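Local atomic coordinates of nisin leader peptide-processing serine protease NisP (Lactococcus lactis subsp. lactis, PDB entry 4MZD), a protein that removes the leader peptide from the nisin precursor through its subtilisin-like serine protease domain and cleaves itself near its C-terminus. Residues I308-G313 with R393-V398; R380-N385 with V398-G403; Q72-Y77 with D335-T340; S298-I303 with Y348-S353. One frame throughout, in Å; residues are numbered along the deposited sequence. Where two conformers were deposited one is given.

How the contacts relate
Contact 1 is the hub of the four: its centre lies about 12 Å from the centre of each of the others, and it touches all three. Helix 397-402 leads from it into contact 2, the outermost, which makes no touch with contacts 3 and 4; its nearest atoms to them are about 8 and 13 Å away. Beyond Pro311, the chain of contact 1 runs into contact 4, where Ala312 O probably bonds to Gly351 N. Contacts 3 and 4 share the hairpin of strands 337-340 and 346-349. Contact 4 carries Ser353, the predicted catalytic serine; the side chains of Leu337 in contact 3 and Ala310 in contact 1 are about 8 and 11 Å from its side chain.

Contact 1. Residues I308-G313 with R393-V398; sequences IYAPAG and RVLNIV
Tyr309 bridges Val394 in parallel fashion, bonding to the residues before and after it. Tyr309 N donates to Arg393 O at 2.9 Å, and Leu395 N returns a bond to Tyr309 O at 3.0 Å, nearly along the C=O axis. With CG beside its own backbone N (chi1 -64°), Tyr309 also brings its ring edge to that first acceptor: CD2 is 3.4 Å from Arg393 O, which lies in the ring plane. The phenol is held elsewhere, by Gly304 N. Ile308 stretches out, CG1 anti to the backbone N (chi1 -174°), and its CD1 comes within 4.0 Å of Leu395 CA. Beta-branched Ile308 and Val394 suit the extended backbone, and Ala310 is small enough to set its CB 4.1 Å from Leu395 CB. Strand 308-311 already bonds to strand 286-291, whose Ile291 meets Tyr309 and Val394; the chain at Arg393-Leu395 joins it by one bridge and then enters helix 397-402, packed on helix 83-87.

Contact 2. Residues R380-N385 with V398-G403; sequences RFLLMN and VDLLNG
Phe381 reaches from helix 375-384 to the far end of helix 397-402. Its CG is trans to the main-chain nitrogen (chi1 179°), which sends the ring toward helix 397-402. There CZ comes 3.3 Å from Leu400 O, with the oxygen at the ring edge, while CE2 packs 3.6 Å from Leu400 CD1. The same CZ lies 3.5 Å from Gly403 CA. Glycine suits this place twice over: the helix ends with positive phi, and Phe381 CZ packs directly on the bare CA of Gly403. The next residue, Leu382, adds its CD1 at 3.9 Å from Leu400 CD2, so that the fork of Leu400 is shared between an aromatic and an aliphatic neighbour. Asn385, the first residue beyond the helix, folds its amide back: ND2 donates to Phe381 O at 2.9 Å and sits over one face of the Phe381 ring, offset toward the rim. A second bond from ND2 goes to Asn405 O. The backbone O of Asn385 meets Asp399 CB at 3.6 Å. No hydrogen bond crosses between the segments, which meet by apolar packing and by ring contacts with the backbone. Helices 375-384 and 397-402, connected through the hairpin of strands 388-389 and 392-393, pack together on helix 356-370 through Phe381, Leu382 and Leu400, in the C-terminal part of the subtilisin-like domain.

Contact 3. Residues Q72-Y77 with D335-T340; sequences QWDMKY and DWLFTT
Trp73 lays the pyrrole edge of its indole against the carbonyl of Trp336. NE1 donates to Trp336 O at 2.8 Å (N-H...O 161°); the oxygen lies in the indole plane, whereas the donor stands 41° above the carbonyl plane. The side chain gets there with CG between the backbone N and carbonyl carbon (chi1 61°), and a tryptophan suits the place because it combines one polar N-H with a broad apolar surface, with Asp74 CB over one face, near the rim. Asp74 crosses Leu337 at about a right angle, OD2 coming 3.5 Å from Leu337 CB. Two waters fill out the polar side. One accepts from Phe338 N at 2.8 Å and donates to Asp74 OD1 at 2.7 Å. The other accepts from Gln72 NE2 at 3.0 Å and lies near Asp74 OD2 and Phe338 O. Gln72 NE2 also bonds to Leu162 O. The start of helix 73-79 meets strand 337-340 through one direct bond, two bridging waters and packing on Leu337. Asp74 is buried, but its OD2 forms a salt bridge with Lys358, and it stands in the first turn of its helix; lysine, waters and the N-terminal helix end would be expected to stabilise a negatively charged carboxylate.

Contact 4. Residues S298-I303 with Y348-S353; sequences SDFSNI and YVYGNS
Tyr350, just past the end of strand 346-349, meets Phe300 obliquely: Tyr350 CD1 is 3.7 Å from Phe300 CE2, and the ring planes are turned by 46° with centroids 5.5 Å apart. Phe300 has Ser298 CB over one face, within the type I turn from Ser298 to Ser301. Next comes Gly351, whose CA lies 3.6 Å from Phe300 CE1; at phi 131° a side chain would collide with the carbonyl O of Tyr350, which is why glycine sits here. Asn352 carries the polar part. Its OD1 stands at the edge of the Phe300 ring, 3.6 Å from CE1; the two side chains run antiparallel, with ring and amide planes inclined to each other. ND2 donates to Ser301 OG at 2.9 Å, with the hydroxyl close to the amide plane. Ser301 OG in turn donates to Asn302 O at 2.7 Å, using a lone pair in the carbonyl plane; a serine is apt because its one oxygen accepts and donates at once. Ser301 OG points away from its own backbone N (chi1 -176°), which sets it between these partners. Ser353, the predicted nucleophile, follows directly; its OG bonds to Arg488 O at the chain's end, consistent with the C-terminal autocleavage. Residues 298-303 belong to the loop joining strands 286-291 and 308-311, and residues 348-353 run from the 337-340/346-349 hairpin toward helix 356-370.

Contact 1. Residues I308-G313 with R393-V398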
loop_
_atom_site.group_PDB
_atom_site.type_symbol
_atom_site.label_atom_id
_atom_site.label_comp_id
_atom_site.label_asym_id
_atom_site.label_seq_id
_atom_site.Cartn_x
_atom_site.Cartn_y
_atom_site.Cartn_z
ATOM N N ILE A 308 -5.861 -3.579 9.767
ATOM C CA ILE A 308 -6.586 -2.327 9.888
ATOM C C ILE A 308 -7.140 -2.006 8.507
ATOM O O ILE A 308 -6.561 -2.414 7.495
ATOM C CB ILE A 308 -5.682 -1.194 10.409
ATOM C CG1 ILE A 308 -6.495 0.078 10.665
ATOM C CG2 ILE A 308 -4.530 -0.927 9.450
ATOM C CD1 ILE A 308 -5.703 1.166 11.361
ATOM N N TYR A 309 -8.261 -1.294 8.461
ATOM C CA TYR A 309 -8.914 -0.983 7.195
ATOM C C TYR A 309 -9.008 0.520 6.990
ATOM O O TYR A 309 -9.158 1.281 7.946
ATOM C CB TYR A 309 -10.309 -1.620 7.144
ATOM C CG TYR A 309 -10.249 -3.131 7.182
ATOM C CD1 TYR A 309 -10.295 -3.879 6.012
ATOM C CD2 TYR A 309 -10.113 -3.808 8.388
ATOM C CE1 TYR A 309 -10.219 -5.257 6.043
ATOM C CE2 TYR A 309 -10.031 -5.184 8.429
ATOM C CZ TYR A 309 -10.078 -5.902 7.253
ATOM O OH TYR A 309 -10.000 -7.276 7.274
ATOM N N ALA A 310 -8.903 0.949 5.740
ATOM C CA ALA A 310 -9.065 2.360 5.415
ATOM C C ALA A 310 -9.710 2.470 4.035
ATOM O O ALA A 310 -9.779 1.488 3.294
ATOM C CB ALA A 310 -7.724 3.080 5.467
ATOM N N PRO A 311 -10.210 3.662 3.680
ATOM C CA PRO A 311 -10.971 3.750 2.426
ATOM C C PRO A 311 -10.185 3.380 1.167
ATOM O O PRO A 311 -9.141 3.973 0.875
ATOM C CB PRO A 311 -11.427 5.213 2.400
ATOM C CG PRO A 311 -11.561 5.556 3.855
ATOM C CD PRO A 311 -10.379 4.871 4.504
ATOM N N ALA A 312 -10.743 2.419 0.429
ATOM C CA ALA A 312 -10.193 1.885 -0.811
ATOM C C ALA A 312 -11.199 1.949 -1.956
ATOM O O ALA A 312 -10.829 1.736 -3.105
ATOM C CB ALA A 312 -9.746 0.447 -0.614
ATOM N N GLY A 313 -12.469 2.193 -1.635
ATOM C CA GLY A 313 -13.519 2.246 -2.638
ATOM C C GLY A 313 -14.250 0.926 -2.824
ATOM O O GLY A 313 -14.198 0.027 -1.974
ATOM N N ARG A 393 -11.363 -2.886 12.675
ATOM C CA ARG A 393 -10.612 -1.700 13.032
ATOM C C ARG A 393 -10.421 -0.838 11.798
ATOM O O ARG A 393 -9.981 -1.312 10.751
ATOM C CB ARG A 393 -9.248 -2.063 13.621
ATOM C CG ARG A 393 -9.286 -2.526 15.061
ATOM C CD ARG A 393 -7.873 -2.706 15.561
ATOM N NE ARG A 393 -7.130 -3.626 14.707
ATOM C CZ ARG A 393 -6.651 -4.796 15.115
ATOM N NH1 ARG A 393 -6.826 -5.184 16.372
ATOM N NH2 ARG A 393 -5.989 -5.572 14.269
ATOM N N VAL A 394 -10.763 0.434 11.925
ATOM C CA VAL A 394 -10.578 1.366 10.826
ATOM C C VAL A 394 -9.706 2.534 11.259
ATOM O O VAL A 394 -9.665 2.902 12.431
ATOM C CB VAL A 394 -11.916 1.887 10.272
ATOM C CG1 VAL A 394 -12.752 0.738 9.716
ATOM C CG2 VAL A 394 -12.677 2.653 11.344
ATOM N N LEU A 395 -8.983 3.097 10.300
ATOM C CA LEU A 395 -8.130 4.251 10.541
ATOM C C LEU A 395 -8.962 5.480 10.884
ATOM O O LEU A 395 -9.912 5.821 10.173
ATOM C CB LEU A 395 -7.299 4.552 9.295
ATOM C CG LEU A 395 -6.372 5.763 9.414
ATOM C CD1 LEU A 395 -5.249 5.498 10.414
ATOM C CD2 LEU A 395 -5.803 6.117 8.052
ATOM N N ASN A 396 -8.594 6.140 11.975
ATOM C CA ASN A 396 -9.175 7.422 12.338
ATOM C C ASN A 396 -8.034 8.279 12.844
ATOM O O ASN A 396 -7.491 8.040 13.924
ATOM C CB ASN A 396 -10.259 7.268 13.401
ATOM C CG ASN A 396 -10.949 8.578 13.708
ATOM O OD1 ASN A 396 -10.338 9.500 14.241
ATOM N ND2 ASN A 396 -12.227 8.671 13.364
ATOM N N ILE A 397 -7.650 9.265 12.041
ATOM C CA ILE A 397 -6.425 10.002 12.317
ATOM C C ILE A 397 -6.562 10.910 13.534
ATOM O O ILE A 397 -5.604 11.093 14.278
ATOM C CB ILE A 397 -5.935 10.768 11.073
ATOM C CG1 ILE A 397 -5.742 9.781 9.918
ATOM C CG2 ILE A 397 -4.646 11.512 11.379
ATOM C CD1 ILE A 397 -5.267 10.405 8.632
ATOM N N VAL A 398 -7.751 11.466 13.747
ATOM C CA VAL A 398 -7.975 12.245 14.955
ATOM C C VAL A 398 -7.751 11.388 16.207
ATOM O O VAL A 398 -7.060 11.808 17.143
ATOM C CB VAL A 398 -9.366 12.910 14.957
ATOM C CG1 VAL A 398 -9.647 13.538 16.313
ATOM C CG2 VAL A 398 -9.444 13.954 13.847
#

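Contact 2. Residues R380-N385 with V398-G403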
loop_
_atom_site.group_PDB
_atom_site.type_symbol
_atom_site.label_atom_id
_atom_site.label_comp_id
_atom_site.label_asym_id
_atom_site.label_seq_id
_atom_site.Cartn_x
_atom_site.Cartn_y
_atom_site.Cartn_z
ATOM N N ARG A 380 1.344 -1.359 18.189
ATOM C CA ARG A 380 0.443 -1.475 19.332
ATOM C C ARG A 380 -0.371 -0.196 19.500
ATOM O O ARG A 380 -1.581 -0.234 19.738
ATOM C CB ARG A 380 1.220 -1.786 20.620
ATOM C CG ARG A 380 1.788 -3.204 20.688
ATOM C CD ARG A 380 2.443 -3.510 22.036
ATOM N NE ARG A 380 3.826 -3.042 22.107
ATOM C CZ ARG A 380 4.257 -2.099 22.938
ATOM N NH1 ARG A 380 5.534 -1.738 22.930
ATOM N NH2 ARG A 380 3.414 -1.517 23.780
ATOM N N PHE A 381 0.298 0.943 19.371
ATOM C CA PHE A 381 -0.361 2.229 19.532
ATOM C C PHE A 381 -1.448 2.432 18.476
ATOM O O PHE A 381 -2.550 2.885 18.782
ATOM C CB PHE A 381 0.671 3.355 19.487
ATOM C CG PHE A 381 0.084 4.725 19.618
ATOM C CD1 PHE A 381 -0.358 5.197 20.840
ATOM C CD2 PHE A 381 -0.023 5.548 18.515
ATOM C CE1 PHE A 381 -0.893 6.467 20.954
ATOM C CE2 PHE A 381 -0.558 6.818 18.624
ATOM C CZ PHE A 381 -0.992 7.277 19.844
ATOM N N LEU A 382 -1.136 2.090 17.229
ATOM C CA LEU A 382 -2.099 2.220 16.142
ATOM C C LEU A 382 -3.350 1.403 16.422
ATOM O O LEU A 382 -4.472 1.904 16.333
ATOM C CB LEU A 382 -1.484 1.765 14.815
ATOM C CG LEU A 382 -2.451 1.680 13.625
ATOM C CD1 LEU A 382 -2.933 3.061 13.191
ATOM C CD2 LEU A 382 -1.799 0.937 12.464
ATOM N N LEU A 383 -3.160 0.132 16.752
ATOM C CA LEU A 383 -4.299 -0.758 16.909
ATOM C C LEU A 383 -5.179 -0.383 18.102
ATOM O O LEU A 383 -6.397 -0.551 18.047
ATOM C CB LEU A 383 -3.850 -2.222 16.960
ATOM C CG LEU A 383 -3.169 -2.706 15.675
ATOM C CD1 LEU A 383 -2.892 -4.202 15.716
ATOM C CD2 LEU A 383 -4.003 -2.351 14.456
ATOM N N MET A 384 -4.576 0.133 19.166
ATOM C CA MET A 384 -5.342 0.524 20.344
ATOM C C MET A 384 -6.152 1.793 20.108
ATOM O O MET A 384 -7.140 2.045 20.799
ATOM C CB MET A 384 -4.416 0.722 21.541
ATOM C CG MET A 384 -3.631 -0.515 21.904
ATOM S SD MET A 384 -2.732 -0.334 23.449
ATOM C CE MET A 384 -2.214 1.378 23.376
ATOM N N ASN A 385 -5.729 2.591 19.134
ATOM C CA ASN A 385 -6.363 3.881 18.869
ATOM C C ASN A 385 -7.020 3.934 17.494
ATOM O O ASN A 385 -7.059 4.979 16.832
ATOM C CB ASN A 385 -5.370 5.027 19.057
ATOM C CG ASN A 385 -4.916 5.160 20.500
ATOM O OD1 ASN A 385 -5.656 5.653 21.352
ATOM N ND2 ASN A 385 -3.703 4.711 20.782
ATOM N N VAL A 398 -7.751 11.466 13.747
ATOM C CA VAL A 398 -7.975 12.245 14.955
ATOM C C VAL A 398 -7.751 11.388 16.207
ATOM O O VAL A 398 -7.060 11.808 17.143
ATOM C CB VAL A 398 -9.366 12.910 14.957
ATOM C CG1 VAL A 398 -9.647 13.538 16.313
ATOM C CG2 VAL A 398 -9.444 13.954 13.847
ATOM N N ASP A 399 -8.316 10.183 16.222
ATOM C CA ASP A 399 -8.128 9.286 17.362
ATOM C C ASP A 399 -6.654 8.942 17.542
ATOM O O ASP A 399 -6.147 8.887 18.665
ATOM C CB ASP A 399 -8.919 7.990 17.194
ATOM C CG ASP A 399 -10.409 8.177 17.374
ATOM O OD1 ASP A 399 -10.843 9.245 17.857
ATOM O OD2 ASP A 399 -11.151 7.231 17.048
ATOM N N LEU A 400 -5.970 8.711 16.429
ATOM C CA LEU A 400 -4.575 8.322 16.477
ATOM C C LEU A 400 -3.712 9.454 17.034
ATOM O O LEU A 400 -2.881 9.232 17.915
ATOM C CB LEU A 400 -4.114 7.926 15.081
ATOM C CG LEU A 400 -2.756 7.248 14.995
ATOM C CD1 LEU A 400 -2.737 5.993 15.852
ATOM C CD2 LEU A 400 -2.455 6.916 13.548
ATOM N N LEU A 401 -3.914 10.668 16.527
ATOM C CA LEU A 401 -3.167 11.832 16.999
ATOM C C LEU A 401 -3.443 12.113 18.472
ATOM O O LEU A 401 -2.532 12.441 19.231
ATOM C CB LEU A 401 -3.496 13.069 16.158
ATOM C CG LEU A 401 -2.918 13.098 14.739
ATOM C CD1 LEU A 401 -3.557 14.220 13.926
ATOM C CD2 LEU A 401 -1.405 13.238 14.765
ATOM N N ASN A 402 -4.701 11.994 18.877
ATOM C CA ASN A 402 -5.059 12.231 20.271
ATOM C C ASN A 402 -4.487 11.180 21.225
ATOM O O ASN A 402 -4.186 11.485 22.376
ATOM C CB ASN A 402 -6.577 12.361 20.426
ATOM C CG ASN A 402 -7.102 13.674 19.874
ATOM O OD1 ASN A 402 -6.375 14.667 19.812
ATOM N ND2 ASN A 402 -8.369 13.690 19.483
ATOM N N GLY A 403 -4.344 9.948 20.744
ATOM C CA GLY A 403 -3.670 8.898 21.490
ATOM C C GLY A 403 -4.177 8.668 22.904
ATOM O O GLY A 403 -3.390 8.573 23.849
#

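Contact 3. Residues Q72-Y77 with D335-T340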
loop_
_atom_site.group_PDB
_atom_site.type_symbol
_atom_site.label_atom_id
_atom_site.label_comp_id
_atom_site.label_asym_id
_atom_site.label_seq_id
_atom_site.Cartn_x
_atom_site.Cartn_y
_atom_site.Cartn_z
ATOM N N GLN A 72 -12.977 14.338 -2.235
ATOM C CA GLN A 72 -12.204 13.382 -1.441
ATOM C C GLN A 72 -12.987 12.803 -0.267
ATOM O O GLN A 72 -12.585 12.934 0.888
ATOM C CB GLN A 72 -10.907 14.028 -0.955
ATOM C CG GLN A 72 -9.995 14.468 -2.069
ATOM C CD GLN A 72 -8.647 14.867 -1.540
ATOM O OE1 GLN A 72 -8.381 16.043 -1.303
ATOM N NE2 GLN A 72 -7.783 13.884 -1.334
ATOM N N TRP A 73 -14.092 12.126 -0.572
ATOM C CA TRP A 73 -14.909 11.478 0.458
ATOM C C TRP A 73 -14.049 10.568 1.336
ATOM O O TRP A 73 -14.301 10.415 2.536
ATOM C CB TRP A 73 -16.053 10.658 -0.179
ATOM C CG TRP A 73 -15.577 9.552 -1.091
ATOM C CD1 TRP A 73 -15.392 9.627 -2.438
ATOM C CD2 TRP A 73 -15.215 8.219 -0.711
ATOM N NE1 TRP A 73 -14.931 8.428 -2.926
ATOM C CE2 TRP A 73 -14.820 7.545 -1.888
ATOM C CE3 TRP A 73 -15.193 7.526 0.505
ATOM C CZ2 TRP A 73 -14.384 6.218 -1.880
ATOM C CZ3 TRP A 73 -14.758 6.203 0.511
ATOM C CH2 TRP A 73 -14.359 5.569 -0.675
ATOM N N ASP A 74 -13.052 9.938 0.718
ATOM C CA ASP A 74 -12.215 8.950 1.384
ATOM C C ASP A 74 -11.276 9.603 2.403
ATOM O O ASP A 74 -10.999 9.040 3.467
ATOM C CB ASP A 74 -11.427 8.161 0.333
ATOM C CG ASP A 74 -10.540 9.048 -0.525
ATOM O OD1 ASP A 74 -11.025 10.088 -1.022
ATOM O OD2 ASP A 74 -9.347 8.707 -0.697
ATOM N N MET A 75 -10.793 10.797 2.071
ATOM C CA MET A 75 -9.942 11.564 2.969
ATOM C C MET A 75 -10.784 12.187 4.082
ATOM O O MET A 75 -10.372 12.221 5.237
ATOM C CB MET A 75 -9.173 12.633 2.181
ATOM C CG MET A 75 -7.789 12.964 2.685
ATOM S SD MET A 75 -6.689 11.526 2.844
ATOM C CE MET A 75 -6.155 11.073 1.192
ATOM N N LYS A 76 -11.974 12.671 3.742
ATOM C CA LYS A 76 -12.875 13.185 4.769
ATOM C C LYS A 76 -13.156 12.102 5.809
ATOM O O LYS A 76 -13.246 12.375 7.008
ATOM C CB LYS A 76 -14.192 13.664 4.156
ATOM C CG LYS A 76 -14.071 14.876 3.257
ATOM C CD LYS A 76 -15.443 15.252 2.727
ATOM C CE LYS A 76 -15.382 16.372 1.708
ATOM N NZ LYS A 76 -16.766 16.765 1.326
ATOM N N TYR A 77 -13.297 10.867 5.342
ATOM C CA TYR A 77 -13.643 9.760 6.223
ATOM C C TYR A 77 -12.601 9.554 7.334
ATOM O O TYR A 77 -12.944 9.364 8.498
ATOM C CB TYR A 77 -13.815 8.480 5.404
ATOM C CG TYR A 77 -14.379 7.323 6.185
ATOM C CD1 TYR A 77 -15.742 7.064 6.187
ATOM C CD2 TYR A 77 -13.549 6.482 6.916
ATOM C CE1 TYR A 77 -16.260 5.998 6.902
ATOM C CE2 TYR A 77 -14.055 5.422 7.630
ATOM C CZ TYR A 77 -15.413 5.183 7.621
ATOM O OH TYR A 77 -15.915 4.124 8.341
ATOM N N ASP A 335 -17.747 5.940 -5.316
ATOM C CA ASP A 335 -17.248 4.565 -5.256
ATOM C C ASP A 335 -15.738 4.472 -5.400
ATOM O O ASP A 335 -15.111 3.563 -4.846
ATOM C CB ASP A 335 -17.859 3.717 -6.371
ATOM C CG ASP A 335 -19.316 3.378 -6.144
ATOM O OD1 ASP A 335 -19.928 3.871 -5.173
ATOM O OD2 ASP A 335 -19.847 2.629 -6.987
ATOM N N TRP A 336 -15.163 5.370 -6.196
ATOM C CA TRP A 336 -13.728 5.374 -6.434
ATOM C C TRP A 336 -13.147 6.625 -5.801
ATOM O O TRP A 336 -13.889 7.525 -5.394
ATOM C CB TRP A 336 -13.413 5.277 -7.928
ATOM C CG TRP A 336 -13.746 3.937 -8.528
ATOM C CD1 TRP A 336 -14.294 2.856 -7.887
ATOM C CD2 TRP A 336 -13.547 3.540 -9.889
ATOM N NE1 TRP A 336 -14.446 1.817 -8.772
ATOM C CE2 TRP A 336 -13.998 2.211 -10.006
ATOM C CE3 TRP A 336 -13.024 4.179 -11.021
ATOM C CZ2 TRP A 336 -13.946 1.509 -11.210
ATOM C CZ3 TRP A 336 -12.977 3.482 -12.218
ATOM C CH2 TRP A 336 -13.435 2.157 -12.300
ATOM N N LEU A 337 -11.831 6.674 -5.688
ATOM C CA LEU A 337 -11.230 7.800 -5.004
ATOM C C LEU A 337 -10.309 8.595 -5.924
ATOM O O LEU A 337 -9.669 8.079 -6.841
ATOM C CB LEU A 337 -10.581 7.391 -3.690
ATOM C CG LEU A 337 -9.431 6.415 -3.837
ATOM C CD1 LEU A 337 -8.118 7.154 -3.775
ATOM C CD2 LEU A 337 -9.475 5.362 -2.730
ATOM N N PHE A 338 -10.283 9.886 -5.665
ATOM C CA PHE A 338 -9.650 10.859 -6.534
ATOM C C PHE A 338 -8.235 11.116 -6.037
ATOM O O PHE A 338 -8.038 11.508 -4.890
ATOM C CB PHE A 338 -10.488 12.133 -6.446
ATOM C CG PHE A 338 -10.189 13.155 -7.492
ATOM C CD1 PHE A 338 -10.556 12.960 -8.809
ATOM C CD2 PHE A 338 -9.586 14.343 -7.137
ATOM C CE1 PHE A 338 -10.303 13.942 -9.758
ATOM C CE2 PHE A 338 -9.327 15.321 -8.077
ATOM C CZ PHE A 338 -9.698 15.126 -9.384
ATOM N N THR A 339 -7.246 10.895 -6.894
ATOM C CA THR A 339 -5.865 11.047 -6.469
ATOM C C THR A 339 -4.980 11.585 -7.598
ATOM O O THR A 339 -5.407 11.703 -8.755
ATOM C CB THR A 339 -5.320 9.738 -5.885
ATOM O OG1 THR A 339 -4.127 10.012 -5.140
ATOM C CG2 THR A 339 -5.050 8.729 -6.979
ATOM N N THR A 340 -3.754 11.948 -7.236
ATOM C CA THR A 340 -2.755 12.430 -8.182
ATOM C C THR A 340 -2.295 11.319 -9.113
ATOM O O THR A 340 -2.155 10.182 -8.683
ATOM C CB THR A 340 -1.523 12.939 -7.417
ATOM O OG1 THR A 340 -1.115 11.952 -6.469
ATOM C CG2 THR A 340 -1.847 14.205 -6.640
HETATM O O HOH W 1 -8.189 11.038 -2.146
HETATM O O HOH W 2 -11.999 10.548 -3.549
#

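Contact 4. Residues S298-I303 with Y348-S353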
loop_
_atom_site.group_PDB
_atom_site.type_symbol
_atom_site.label_atom_id
_atom_site.label_comp_id
_atom_site.label_asym_id
_atom_site.label_seq_id
_atom_site.Cartn_x
_atom_site.Cartn_y
_atom_site.Cartn_z
ATOM N N SER A 298 -14.524 -3.380 1.508
ATOM C CA SER A 298 -14.702 -3.272 0.066
ATOM C C SER A 298 -14.982 -4.630 -0.549
ATOM O O SER A 298 -14.385 -5.631 -0.150
ATOM C CB SER A 298 -13.434 -2.709 -0.575
ATOM O OG SER A 298 -13.068 -1.465 -0.003
ATOM N N ASP A 299 -15.860 -4.665 -1.546
ATOM C CA ASP A 299 -16.170 -5.925 -2.207
ATOM C C ASP A 299 -14.922 -6.684 -2.646
ATOM O O ASP A 299 -14.865 -7.909 -2.531
ATOM C CB ASP A 299 -17.125 -5.728 -3.396
ATOM C CG ASP A 299 -16.514 -4.916 -4.530
ATOM O OD1 ASP A 299 -15.887 -3.873 -4.251
ATOM O OD2 ASP A 299 -16.692 -5.313 -5.706
ATOM N N PHE A 300 -13.925 -5.960 -3.150
ATOM C CA PHE A 300 -12.707 -6.594 -3.652
ATOM C C PHE A 300 -11.681 -6.942 -2.568
ATOM O O PHE A 300 -10.733 -7.673 -2.842
ATOM C CB PHE A 300 -12.016 -5.708 -4.695
ATOM C CG PHE A 300 -11.766 -4.303 -4.220
ATOM C CD1 PHE A 300 -10.753 -4.023 -3.312
ATOM C CD2 PHE A 300 -12.556 -3.254 -4.675
ATOM C CE1 PHE A 300 -10.537 -2.735 -2.860
ATOM C CE2 PHE A 300 -12.342 -1.961 -4.228
ATOM C CZ PHE A 300 -11.343 -1.703 -3.316
ATOM N N SER A 301 -11.815 -6.393 -1.364
ATOM C CA SER A 301 -10.724 -6.506 -0.398
ATOM C C SER A 301 -10.603 -7.893 0.214
ATOM O O SER A 301 -11.601 -8.514 0.592
ATOM C CB SER A 301 -10.883 -5.489 0.727
ATOM O OG SER A 301 -9.773 -5.551 1.614
ATOM N N ASN A 302 -9.371 -8.371 0.334
ATOM C CA ASN A 302 -9.129 -9.503 1.201
ATOM C C ASN A 302 -9.473 -9.108 2.634
ATOM O O ASN A 302 -9.540 -7.920 2.982
ATOM C CB ASN A 302 -7.671 -9.938 1.121
ATOM C CG ASN A 302 -7.328 -10.649 -0.176
ATOM O OD1 ASN A 302 -8.154 -10.788 -1.082
ATOM N ND2 ASN A 302 -6.093 -11.119 -0.263
ATOM N N ILE A 303 -9.683 -10.119 3.463
ATOM C CA ILE A 303 -10.083 -9.916 4.841
ATOM C C ILE A 303 -9.061 -10.572 5.756
ATOM O O ILE A 303 -8.724 -11.744 5.577
ATOM C CB ILE A 303 -11.483 -10.526 5.118
ATOM C CG1 ILE A 303 -12.522 -10.008 4.115
ATOM C CG2 ILE A 303 -11.914 -10.268 6.559
ATOM C CD1 ILE A 303 -12.714 -10.908 2.907
ATOM N N TYR A 348 -9.538 8.863 -10.926
ATOM C CA TYR A 348 -10.259 8.000 -9.999
ATOM C C TYR A 348 -9.682 6.599 -10.016
ATOM O O TYR A 348 -9.494 6.012 -11.083
ATOM C CB TYR A 348 -11.749 7.959 -10.356
ATOM C CG TYR A 348 -12.478 9.175 -9.839
ATOM C CD1 TYR A 348 -12.941 9.205 -8.529
ATOM C CD2 TYR A 348 -12.672 10.304 -10.635
ATOM C CE1 TYR A 348 -13.587 10.311 -8.020
ATOM C CE2 TYR A 348 -13.330 11.421 -10.132
ATOM C CZ TYR A 348 -13.778 11.419 -8.824
ATOM O OH TYR A 348 -14.410 12.544 -8.330
ATOM N N VAL A 349 -9.421 6.070 -8.823
ATOM C CA VAL A 349 -8.792 4.766 -8.648
ATOM C C VAL A 349 -9.513 3.989 -7.547
ATOM O O VAL A 349 -10.355 4.531 -6.830
ATOM C CB VAL A 349 -7.299 4.925 -8.258
ATOM C CG1 VAL A 349 -6.542 5.680 -9.341
ATOM C CG2 VAL A 349 -7.164 5.622 -6.910
ATOM N N TYR A 350 -9.172 2.712 -7.405
ATOM C CA TYR A 350 -9.674 1.918 -6.286
ATOM C C TYR A 350 -8.650 0.849 -5.957
ATOM O O TYR A 350 -7.824 0.497 -6.797
ATOM C CB TYR A 350 -11.024 1.262 -6.619
ATOM C CG TYR A 350 -10.915 0.210 -7.693
ATOM C CD1 TYR A 350 -10.637 -1.117 -7.369
ATOM C CD2 TYR A 350 -11.050 0.538 -9.034
ATOM C CE1 TYR A 350 -10.504 -2.080 -8.345
ATOM C CE2 TYR A 350 -10.923 -0.428 -10.020
ATOM C CZ TYR A 350 -10.653 -1.731 -9.660
ATOM O OH TYR A 350 -10.531 -2.697 -10.629
ATOM N N GLY A 351 -8.718 0.325 -4.740
ATOM C CA GLY A 351 -7.889 -0.802 -4.362
ATOM C C GLY A 351 -7.182 -0.579 -3.041
ATOM O O GLY A 351 -6.989 0.563 -2.595
ATOM N N ASN A 352 -6.770 -1.674 -2.411
ATOM C CA ASN A 352 -6.125 -1.568 -1.110
ATOM C C ASN A 352 -4.801 -0.818 -1.158
ATOM O O ASN A 352 -4.313 -0.348 -0.129
ATOM C CB ASN A 352 -5.946 -2.948 -0.492
ATOM C CG ASN A 352 -7.267 -3.556 -0.072
ATOM O OD1 ASN A 352 -8.290 -2.865 -0.030
ATOM N ND2 ASN A 352 -7.256 -4.843 0.249
ATOM N N SER A 353 -4.219 -0.701 -2.347
ATOM C CA SER A 353 -3.041 0.147 -2.512
ATOM C C SER A 353 -3.272 1.601 -2.120
ATOM O O SER A 353 -2.299 2.323 -1.936
ATOM C CB SER A 353 -2.546 0.120 -3.946
ATOM O OG SER A 353 -3.550 0.563 -4.824
#